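Phosphoserine aminotransferase (Bacillus circulans, PDB 2C0R) catalyses the reversible, pyridoxal-phosphate-dependent transfer of an amino group between phosphoserine and 2-oxoglutarate, and acts likewise on phosphohydroxythreonine. Local coordinates at residues T100-S105 / E152-A157; G156-A161 / I178-F183; L146-N151 / K160-T165. The protein carries 1 engineered substitution. All blocks are in the same frame, centred on the assembly; numbering follows the deposited sequence.

Interaction 1 of 3, residues T100-S105 / E152-A157; sequences TGSWAS and ETIEGA. With PLP (pyridoxal-5'-phosphate), chain C.
The first turn of helix 102-114, which carries the pyridoxal-phosphate-stacking W103, is received at its N terminus by two glutamates, E152 and E155. The carboxylate of E152 takes the amides of W103 and A104, one on each oxygen: W103 N to E152 OE1 is 2.9 Å and A104 N to E152 OE2 is 3.0 Å, both on the syn lone pairs. T100 OG1 donates to the anti lone pair of the same OE2 at 2.7 Å, so three bonds fix the carboxylate. E155 serves the preceding residue, S102: its OE1 accepts S102 N at 2.8 Å, 35° out of the carboxylate plane, while S102 OG lies a very short 2.5 Å from E155 OE2. These are the first amides of the helix, whose N-cap is G101, and negative charge here is consistent with a favourable interaction with the helix dipole. E152 also belongs to a G1 beta bulge, facing both G156 and A157 across the small hairpin, and its bent chain (chi2 -75°) carries the carboxylate over to the helix. The indole of W103 lies with one face on the cofactor, PLP C4 standing 3.5 Å above its plane, and I154 CD1 comes obliquely to 3.7 Å from W103 NE1. From the same turn as I154, T153 OG1 shares a short hydrogen bond with PLP O3 and another with S176.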
loop_
_atom_site.group_PDB
_atom_site.type_symbol
_atom_site.label_atom_id
_atom_site.label_comp_id
_atom_site.label_asym_id
_atom_site.label_seq_id
_atom_site.Cartn_x
_atom_site.Cartn_y
_atom_site.Cartn_z
ATOM N N THR A 100 -11.566 13.885 -20.085
ATOM C CA THR A 100 -11.644 15.221 -19.484
ATOM C C THR A 100 -10.287 15.767 -19.126
ATOM O O THR A 100 -10.214 16.846 -18.510
ATOM C CB THR A 100 -12.539 15.194 -18.204
ATOM O OG1 THR A 100 -12.173 14.012 -17.455
ATOM C CG2 THR A 100 -13.997 15.061 -18.606
ATOM N N GLY A 101 -9.206 15.075 -19.452
ATOM C CA GLY A 101 -7.920 15.658 -19.047
ATOM C C GLY A 101 -6.960 14.540 -18.660
ATOM O O GLY A 101 -7.018 13.370 -19.065
ATOM N N SER A 102 -6.015 14.903 -17.822
ATOM C CA SER A 102 -4.856 14.062 -17.567
ATOM C C SER A 102 -5.168 12.740 -16.927
ATOM O O SER A 102 -4.576 11.695 -17.287
ATOM C CB SER A 102 -3.904 14.847 -16.646
ATOM O OG SER A 102 -3.360 15.930 -17.401
ATOM N N TRP A 103 -6.083 12.751 -15.955
ATOM C CA TRP A 103 -6.321 11.454 -15.298
ATOM C C TRP A 103 -7.269 10.564 -16.100
ATOM O O TRP A 103 -7.129 9.347 -16.059
ATOM C CB TRP A 103 -6.802 11.732 -13.878
ATOM C CG TRP A 103 -5.636 12.177 -13.027
ATOM C CD1 TRP A 103 -5.457 13.372 -12.410
ATOM C CD2 TRP A 103 -4.474 11.389 -12.727
ATOM N NE1 TRP A 103 -4.255 13.381 -11.728
ATOM C CE2 TRP A 103 -3.637 12.177 -11.913
ATOM C CE3 TRP A 103 -4.064 10.091 -13.070
ATOM C CZ2 TRP A 103 -2.410 11.707 -11.432
ATOM C CZ3 TRP A 103 -2.840 9.619 -12.592
ATOM C CH2 TRP A 103 -2.030 10.421 -11.786
ATOM N N ALA A 104 -8.214 11.148 -16.836
ATOM C CA ALA A 104 -8.980 10.349 -17.752
ATOM C C ALA A 104 -8.055 9.706 -18.769
ATOM O O ALA A 104 -8.187 8.552 -19.120
ATOM C CB ALA A 104 -9.937 11.233 -18.526
ATOM N N SER A 105 -7.060 10.475 -19.232
ATOM C CA SER A 105 -6.143 9.929 -20.244
ATOM C C SER A 105 -5.349 8.752 -19.697
ATOM O O SER A 105 -5.089 7.764 -20.407
ATOM C CB SER A 105 -5.160 10.975 -20.768
ATOM O OG SER A 105 -5.841 11.943 -21.549
ATOM N N GLU A 152 -10.745 16.348 -12.243
ATOM C CA GLU A 152 -9.479 16.289 -12.954
ATOM C C GLU A 152 -8.503 17.161 -12.171
ATOM O O GLU A 152 -8.488 18.392 -12.381
ATOM C CB GLU A 152 -9.655 16.780 -14.393
ATOM C CG GLU A 152 -10.268 15.697 -15.277
ATOM C CD GLU A 152 -9.322 14.575 -15.659
ATOM O OE1 GLU A 152 -8.209 14.486 -15.110
ATOM O OE2 GLU A 152 -9.697 13.754 -16.524
ATOM N N THR A 153 -7.762 16.471 -11.354
ATOM C CA THR A 153 -6.858 17.071 -10.380
ATOM C C THR A 153 -5.802 17.975 -10.990
ATOM O O THR A 153 -5.405 18.939 -10.322
ATOM C CB THR A 153 -6.089 15.905 -9.682
ATOM O OG1 THR A 153 -7.040 14.831 -9.559
ATOM C CG2 THR A 153 -5.609 16.382 -8.330
ATOM N N ILE A 154 -5.336 17.641 -12.204
ATOM C CA ILE A 154 -4.246 18.434 -12.801
ATOM C C ILE A 154 -4.780 19.651 -13.534
ATOM O O ILE A 154 -4.171 20.728 -13.492
ATOM C CB ILE A 154 -3.395 17.526 -13.723
ATOM C CG1 ILE A 154 -2.519 16.618 -12.861
ATOM C CG2 ILE A 154 -2.603 18.343 -14.730
ATOM C CD1 ILE A 154 -1.847 15.472 -13.582
ATOM N N GLU A 155 -5.900 19.472 -14.236
ATOM C CA GLU A 155 -6.471 20.582 -14.990
ATOM C C GLU A 155 -7.318 21.514 -14.128
ATOM O O GLU A 155 -7.459 22.699 -14.465
ATOM C CB GLU A 155 -7.296 20.025 -16.154
ATOM C CG GLU A 155 -6.430 19.678 -17.375
ATOM C CD GLU A 155 -5.700 18.363 -17.287
ATOM O OE1 GLU A 155 -6.310 17.450 -16.708
ATOM O OE2 GLU A 155 -4.552 18.102 -17.716
ATOM N N GLY A 156 -7.871 21.019 -13.021
ATOM C CA GLY A 156 -8.687 21.855 -12.161
ATOM C C GLY A 156 -10.155 21.896 -12.598
ATOM O O GLY A 156 -10.848 22.868 -12.306
ATOM N N ALA A 157 -10.663 20.844 -13.243
ATOM C CA ALA A 157 -12.031 20.782 -13.708
ATOM C C ALA A 157 -12.765 19.722 -12.878
ATOM O O ALA A 157 -12.165 18.736 -12.409
ATOM C CB ALA A 157 -12.151 20.437 -15.186
HETATM N N1 PLP C . -6.770 9.733 -10.474
HETATM C C2 PLP C . -6.825 11.005 -9.989
HETATM C C2A PLP C . -8.076 11.817 -10.320
HETATM C C3 PLP C . -5.809 11.507 -9.230
HETATM O O3 PLP C . -5.879 12.754 -8.690
HETATM C C4 PLP C . -4.754 10.672 -8.903
HETATM C C4A PLP C . -3.612 11.227 -8.049
HETATM C C5 PLP C . -4.680 9.418 -9.471
HETATM C C6 PLP C . -5.717 8.905 -10.184
HETATM C C5A PLP C . -3.439 8.541 -9.259
HETATM O O4P PLP C . -3.429 8.022 -7.934
HETATM P P PLP C . -2.266 7.067 -7.409
HETATM O O1P PLP C . -2.721 6.606 -6.053
HETATM O O2P PLP C . -1.044 7.958 -7.355
HETATM O O3P PLP C . -2.133 5.974 -8.410
#

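Interaction 2 of 3, residues G156-A161 / I178-F183; sequences GAQFKA and ILSRPF
Q158 is the first residue of 156-161 to reach the loop 178-183, and it does so by lying over the guanidinium of R181. With CG anti to the backbone N (chi1 -176°) and the chain straight beyond it, the amide is carried out from the strand until NE2 stands 3.7 Å above the centre of the guanidinium plane. The two side chains arrive from opposite directions, and their flat ends are inclined by 44°, so the amide does not lie flat on its neighbour. The NE2 group is gripped chiefly by D177, just before the second segment, while OE1 accepts from the backbone N of D297. A water accepts from Q158 NE2 and donates to S180 OG, a hydroxyl also bonded to D177 O.

At F159 the contact passes to the backbone. Its carbonyl oxygen sits at the edge of the R181 guanidinium, near the plane, and receives both terminal nitrogens: R181 NH2 to F159 O is a very short 2.5 Å, so short that its exact length is doubtful, and R181 NH1 to F159 O is a weak bond of 2.9 Å with an angle of 130°. This is where the chain leaves the short hairpin of strands 151-152 and 157-158, and R181 thereby joins the hairpin exit to the loop running from strand 170-173 to strand 190-194 of the large sheet. NH1 also forms a salt bridge with D177, through the same OD2 that accepts from Q158 NE2, so one acid binds both the amide and the guanidinium it lies over.

K160 adds its CA, 3.6 Å from R181 NH2 at the guanidinium edge. Its carbonyl oxygen accepts from a second water, which in turn accepts from R181 NH2 at 3.2 Å.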
loop_
_atom_site.group_PDB
_atom_site.type_symbol
_atom_site.label_atom_id
_atom_site.label_comp_id
_atom_site.label_asym_id
_atom_site.label_seq_id
_atom_site.Cartn_x
_atom_site.Cartn_y
_atom_site.Cartn_z
ATOM N N GLY A 156 -7.871 21.019 -13.021
ATOM C CA GLY A 156 -8.687 21.855 -12.161
ATOM C C GLY A 156 -10.155 21.896 -12.598
ATOM O O GLY A 156 -10.848 22.868 -12.306
ATOM N N ALA A 157 -10.663 20.844 -13.243
ATOM C CA ALA A 157 -12.031 20.782 -13.708
ATOM C C ALA A 157 -12.765 19.722 -12.878
ATOM O O ALA A 157 -12.165 18.736 -12.409
ATOM C CB ALA A 157 -12.151 20.437 -15.186
ATOM N N GLN A 158 -14.066 19.894 -12.709
ATOM C CA GLN A 158 -14.843 18.985 -11.880
ATOM C C GLN A 158 -16.286 18.895 -12.371
ATOM O O GLN A 158 -16.925 19.942 -12.635
ATOM C CB GLN A 158 -14.830 19.529 -10.437
ATOM C CG GLN A 158 -15.563 18.563 -9.487
ATOM C CD GLN A 158 -15.473 19.151 -8.076
ATOM O OE1 GLN A 158 -15.430 20.405 -7.905
ATOM N NE2 GLN A 158 -15.420 18.286 -7.062
ATOM N N PHE A 159 -16.812 17.695 -12.489
ATOM C CA PHE A 159 -18.235 17.533 -12.754
ATOM C C PHE A 159 -19.071 17.870 -11.537
ATOM O O PHE A 159 -18.737 17.479 -10.423
ATOM C CB PHE A 159 -18.588 16.075 -13.132
ATOM C CG PHE A 159 -18.130 15.671 -14.511
ATOM C CD1 PHE A 159 -17.052 14.850 -14.726
ATOM C CD2 PHE A 159 -18.817 16.161 -15.648
ATOM C CE1 PHE A 159 -16.650 14.470 -15.999
ATOM C CE2 PHE A 159 -18.418 15.777 -16.928
ATOM C CZ PHE A 159 -17.318 14.939 -17.113
ATOM N N LYS A 160 -20.164 18.577 -11.821
ATOM C CA LYS A 160 -21.114 18.842 -10.736
ATOM C C LYS A 160 -22.192 17.772 -10.647
ATOM O O LYS A 160 -22.909 17.707 -9.670
ATOM C CB LYS A 160 -21.857 20.158 -10.937
ATOM C CG LYS A 160 -20.879 21.338 -11.086
ATOM C CD LYS A 160 -21.766 22.592 -11.246
ATOM C CE LYS A 160 -21.026 23.656 -12.050
ATOM N NZ LYS A 160 -19.856 24.113 -11.290
ATOM N N ALA A 161 -22.338 16.975 -11.688
ATOM C CA ALA A 161 -23.386 15.974 -11.755
ATOM C C ALA A 161 -22.922 14.887 -12.720
ATOM O O ALA A 161 -22.059 15.130 -13.562
ATOM C CB ALA A 161 -24.701 16.554 -12.264
ATOM N N ILE A 178 -13.478 12.515 -3.591
ATOM C CA ILE A 178 -14.399 11.638 -2.875
ATOM C C ILE A 178 -14.626 12.124 -1.469
ATOM O O ILE A 178 -13.696 12.531 -0.747
ATOM C CB ILE A 178 -13.868 10.186 -2.878
ATOM C CG1 ILE A 178 -15.033 9.217 -2.606
ATOM C CG2 ILE A 178 -12.719 10.034 -1.909
ATOM C CD1 ILE A 178 -14.641 7.764 -2.766
ATOM N N LEU A 179 -15.865 12.076 -1.033
ATOM C CA LEU A 179 -16.315 12.574 0.276
ATOM C C LEU A 179 -15.988 14.056 0.492
ATOM O O LEU A 179 -15.818 14.493 1.619
ATOM C CB LEU A 179 -15.766 11.718 1.435
ATOM C CG LEU A 179 -15.933 10.221 1.296
ATOM C CD1 LEU A 179 -15.490 9.550 2.616
ATOM C CD2 LEU A 179 -17.363 9.792 0.955
ATOM N N SER A 180 -16.023 14.808 -0.617
ATOM C CA SER A 180 -16.011 16.270 -0.530
ATOM C C SER A 180 -17.420 16.828 -0.677
ATOM O O SER A 180 -17.634 18.027 -0.432
ATOM C CB SER A 180 -15.148 16.886 -1.622
ATOM O OG SER A 180 -15.659 16.641 -2.904
ATOM N N ARG A 181 -18.356 15.975 -1.067
ATOM C CA ARG A 181 -19.672 16.464 -1.438
ATOM C C ARG A 181 -20.635 15.286 -1.446
ATOM O O ARG A 181 -20.194 14.180 -1.739
ATOM C CB ARG A 181 -19.672 17.149 -2.821
ATOM C CG ARG A 181 -19.024 16.369 -3.944
ATOM C CD ARG A 181 -19.560 16.612 -5.352
ATOM N NE ARG A 181 -18.673 15.888 -6.287
ATOM C CZ ARG A 181 -18.549 16.259 -7.563
ATOM N NH1 ARG A 181 -17.738 15.611 -8.407
ATOM N NH2 ARG A 181 -19.272 17.308 -7.994
ATOM N N PRO A 182 -21.894 15.505 -1.158
ATOM C CA PRO A 182 -22.869 14.422 -1.314
ATOM C C PRO A 182 -22.929 14.034 -2.785
ATOM O O PRO A 182 -22.783 14.811 -3.720
ATOM C CB PRO A 182 -24.199 15.054 -0.911
ATOM C CG PRO A 182 -23.823 16.263 -0.112
ATOM C CD PRO A 182 -22.511 16.760 -0.683
ATOM N N PHE A 183 -23.161 12.738 -2.978
ATOM C CA PHE A 183 -23.542 12.195 -4.253
ATOM C C PHE A 183 -24.331 10.913 -3.971
ATOM O O PHE A 183 -24.221 10.333 -2.885
ATOM C CB PHE A 183 -22.351 11.955 -5.173
ATOM C CG PHE A 183 -21.416 10.832 -4.797
ATOM C CD1 PHE A 183 -21.509 9.550 -5.335
ATOM C CD2 PHE A 183 -20.419 11.081 -3.885
ATOM C CE1 PHE A 183 -20.645 8.525 -4.961
ATOM C CE2 PHE A 183 -19.517 10.095 -3.516
ATOM C CZ PHE A 183 -19.622 8.842 -4.080
HETATM O O HOH W 1 -15.893 18.968 -4.308
HETATM O O HOH W 2 -22.182 18.031 -6.814
#

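Interaction 3 of 3, residues L146-N151 / K160-T165; sequences LHLTSN and KAFPDT
L148 meets two neighbours of 160-165 with its two methyl groups, and the two encounters differ in direction. Toward F162 it crosses at about a right angle: CD1 approaches the ring obliquely and comes to 3.8 Å from F162 CD2. L148 and P163 instead reach toward each other, L148 CD2 standing 3.5 Å from P163 CD. In L148 a chi1 of 59° places CG between the backbone N and the carbonyl carbon, on the side facing 160-165, and a chi2 of 79° turns one methyl to each neighbour.

The F162 ring has a second neighbour in S150, whose CB lies at the ring edge, near its plane, 3.8 Å from F162 CE2. The hydroxyl of S150 is not spent on the ring; OG is hydrogen-bonded to D177. Elsewhere the same ring meets F188 edge-to-face and touches R181, so it is packed on several sides.

Further toward the start of the strand, L146 crosses P163 and T165 obliquely. Its CD2 lies 4.0 Å from P163 CG and 3.7 Å from T165 CG2, while T165 OG1 turns to V168 O instead. The touching parts, 146-150 and 162-165, run in nearly opposite directions, 173° apart, yet 160-165 is not a strand and makes no hydrogen bond to 146-151; strand 143-149 pairs in the large sheet with 94-99 and 170-173, and the 160-165 chain passes across the side of the sheet to which L146 and L148 point.

With carbon meeting carbon throughout, the contact depends on shape and burial: the segment is held against the sheet by apolar surface, while the hydroxyls of S150 and T165 satisfy themselves with partners outside it.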
loop_
_atom_site.group_PDB
_atom_site.type_symbol
_atom_site.label_atom_id
_atom_site.label_comp_id
_atom_site.label_asym_id
_atom_site.label_seq_id
_atom_site.Cartn_x
_atom_site.Cartn_y
_atom_site.Cartn_z
ATOM N N LEU A 146 -19.054 2.736 -18.416
ATOM C CA LEU A 146 -18.670 4.095 -18.756
ATOM C C LEU A 146 -17.804 4.603 -17.601
ATOM O O LEU A 146 -18.321 4.574 -16.477
ATOM C CB LEU A 146 -19.863 5.032 -18.961
ATOM C CG LEU A 146 -19.452 6.506 -19.155
ATOM C CD1 LEU A 146 -18.855 6.725 -20.532
ATOM C CD2 LEU A 146 -20.633 7.422 -18.916
ATOM N N HIS A 147 -16.584 5.039 -17.867
ATOM C CA HIS A 147 -15.691 5.554 -16.834
ATOM C C HIS A 147 -15.570 7.080 -16.988
ATOM O O HIS A 147 -15.353 7.563 -18.079
ATOM C CB HIS A 147 -14.342 4.901 -17.036
ATOM C CG HIS A 147 -13.310 5.322 -16.043
ATOM N ND1 HIS A 147 -12.663 6.551 -16.092
ATOM C CD2 HIS A 147 -12.787 4.661 -14.994
ATOM C CE1 HIS A 147 -11.808 6.597 -15.061
ATOM N NE2 HIS A 147 -11.860 5.462 -14.374
ATOM N N LEU A 148 -15.756 7.767 -15.878
ATOM C CA LEU A 148 -15.454 9.193 -15.844
ATOM C C LEU A 148 -14.550 9.471 -14.661
ATOM O O LEU A 148 -14.434 8.664 -13.726
ATOM C CB LEU A 148 -16.737 10.019 -15.812
ATOM C CG LEU A 148 -17.742 9.832 -14.683
ATOM C CD1 LEU A 148 -17.373 10.524 -13.383
ATOM C CD2 LEU A 148 -19.120 10.383 -15.088
ATOM N N THR A 149 -13.966 10.632 -14.729
ATOM C CA THR A 149 -13.122 11.198 -13.686
ATOM C C THR A 149 -13.894 12.349 -13.084
ATOM O O THR A 149 -14.146 13.339 -13.799
ATOM C CB THR A 149 -11.802 11.666 -14.331
ATOM O OG1 THR A 149 -11.323 10.579 -15.139
ATOM C CG2 THR A 149 -10.756 12.000 -13.299
ATOM N N SER A 150 -14.286 12.247 -11.816
ATOM C CA SER A 150 -15.155 13.254 -11.261
ATOM C C SER A 150 -14.422 14.599 -11.120
ATOM O O SER A 150 -15.069 15.629 -11.335
ATOM C CB SER A 150 -15.723 12.889 -9.898
ATOM O OG SER A 150 -14.659 12.601 -9.008
ATOM N N ASN A 151 -13.164 14.543 -10.766
ATOM C CA ASN A 151 -12.402 15.781 -10.586
ATOM C C ASN A 151 -11.060 15.578 -11.244
ATOM O O ASN A 151 -10.335 14.650 -10.837
ATOM C CB ASN A 151 -12.268 16.062 -9.088
ATOM C CG ASN A 151 -11.581 17.412 -8.820
ATOM O OD1 ASN A 151 -12.266 18.428 -8.909
ATOM N ND2 ASN A 151 -10.320 17.405 -8.460
ATOM N N LYS A 160 -20.164 18.577 -11.821
ATOM C CA LYS A 160 -21.114 18.842 -10.736
ATOM C C LYS A 160 -22.192 17.772 -10.647
ATOM O O LYS A 160 -22.909 17.707 -9.670
ATOM C CB LYS A 160 -21.857 20.158 -10.937
ATOM C CG LYS A 160 -20.879 21.338 -11.086
ATOM C CD LYS A 160 -21.766 22.592 -11.246
ATOM C CE LYS A 160 -21.026 23.656 -12.050
ATOM N NZ LYS A 160 -19.856 24.113 -11.290
ATOM N N ALA A 161 -22.338 16.975 -11.688
ATOM C CA ALA A 161 -23.386 15.974 -11.755
ATOM C C ALA A 161 -22.922 14.887 -12.720
ATOM O O ALA A 161 -22.059 15.130 -13.562
ATOM C CB ALA A 161 -24.701 16.554 -12.264
ATOM N N PHE A 162 -23.506 13.721 -12.579
ATOM C CA PHE A 162 -23.121 12.510 -13.289
ATOM C C PHE A 162 -24.299 12.005 -14.127
ATOM O O PHE A 162 -25.471 12.205 -13.787
ATOM C CB PHE A 162 -22.701 11.450 -12.277
ATOM C CG PHE A 162 -21.619 11.996 -11.343
ATOM C CD1 PHE A 162 -21.910 12.190 -10.004
ATOM C CD2 PHE A 162 -20.360 12.276 -11.839
ATOM C CE1 PHE A 162 -20.937 12.659 -9.134
ATOM C CE2 PHE A 162 -19.415 12.792 -10.951
ATOM C CZ PHE A 162 -19.689 13.014 -9.608
ATOM N N PRO A 163 -23.926 11.349 -15.215
ATOM C CA PRO A 163 -24.930 10.890 -16.187
ATOM C C PRO A 163 -25.614 9.631 -15.682
ATOM O O PRO A 163 -25.102 8.875 -14.852
ATOM C CB PRO A 163 -24.073 10.536 -17.399
ATOM C CG PRO A 163 -22.836 9.978 -16.738
ATOM C CD PRO A 163 -22.546 10.966 -15.606
ATOM N N ASP A 164 -26.801 9.406 -16.218
ATOM C CA ASP A 164 -27.518 8.167 -15.923
ATOM C C ASP A 164 -27.236 7.227 -17.088
ATOM O O ASP A 164 -27.560 7.567 -18.223
ATOM C CB ASP A 164 -28.998 8.425 -15.696
ATOM C CG ASP A 164 -29.351 9.257 -14.479
ATOM O OD1 ASP A 164 -28.772 9.056 -13.373
ATOM O OD2 ASP A 164 -30.246 10.143 -14.583
ATOM N N THR A 165 -26.631 6.099 -16.819
ATOM C CA THR A 165 -26.143 5.238 -17.903
ATOM C C THR A 165 -27.005 4.012 -18.073
ATOM O O THR A 165 -26.623 3.116 -18.820
ATOM C CB THR A 165 -24.677 4.862 -17.612
ATOM O OG1 THR A 165 -24.571 4.270 -16.312
ATOM C CG2 THR A 165 -23.839 6.148 -17.567
#

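In the fold
Following the chain from its N terminus, 100-105 opens the first loop, which interaction 1 closes 47 residues later at 152-157. Before that closure the chain passes through 146-151, the first segment of interaction 3, whose partner 160-165 lies beyond 152-157; interactions 1 and 3 therefore cross. Interaction 2 starts within the end of interaction 1, sharing G156 and A157, and overlaps the second segment of interaction 3 at K160 and A161 before closing at 178-183. Together they tie helix 102-114, strand 143-149 of the large sheet, the small hairpin and the loop after strand 170-173. F159 connects all three, packing on T100 and T149 and bonding through its backbone to S150.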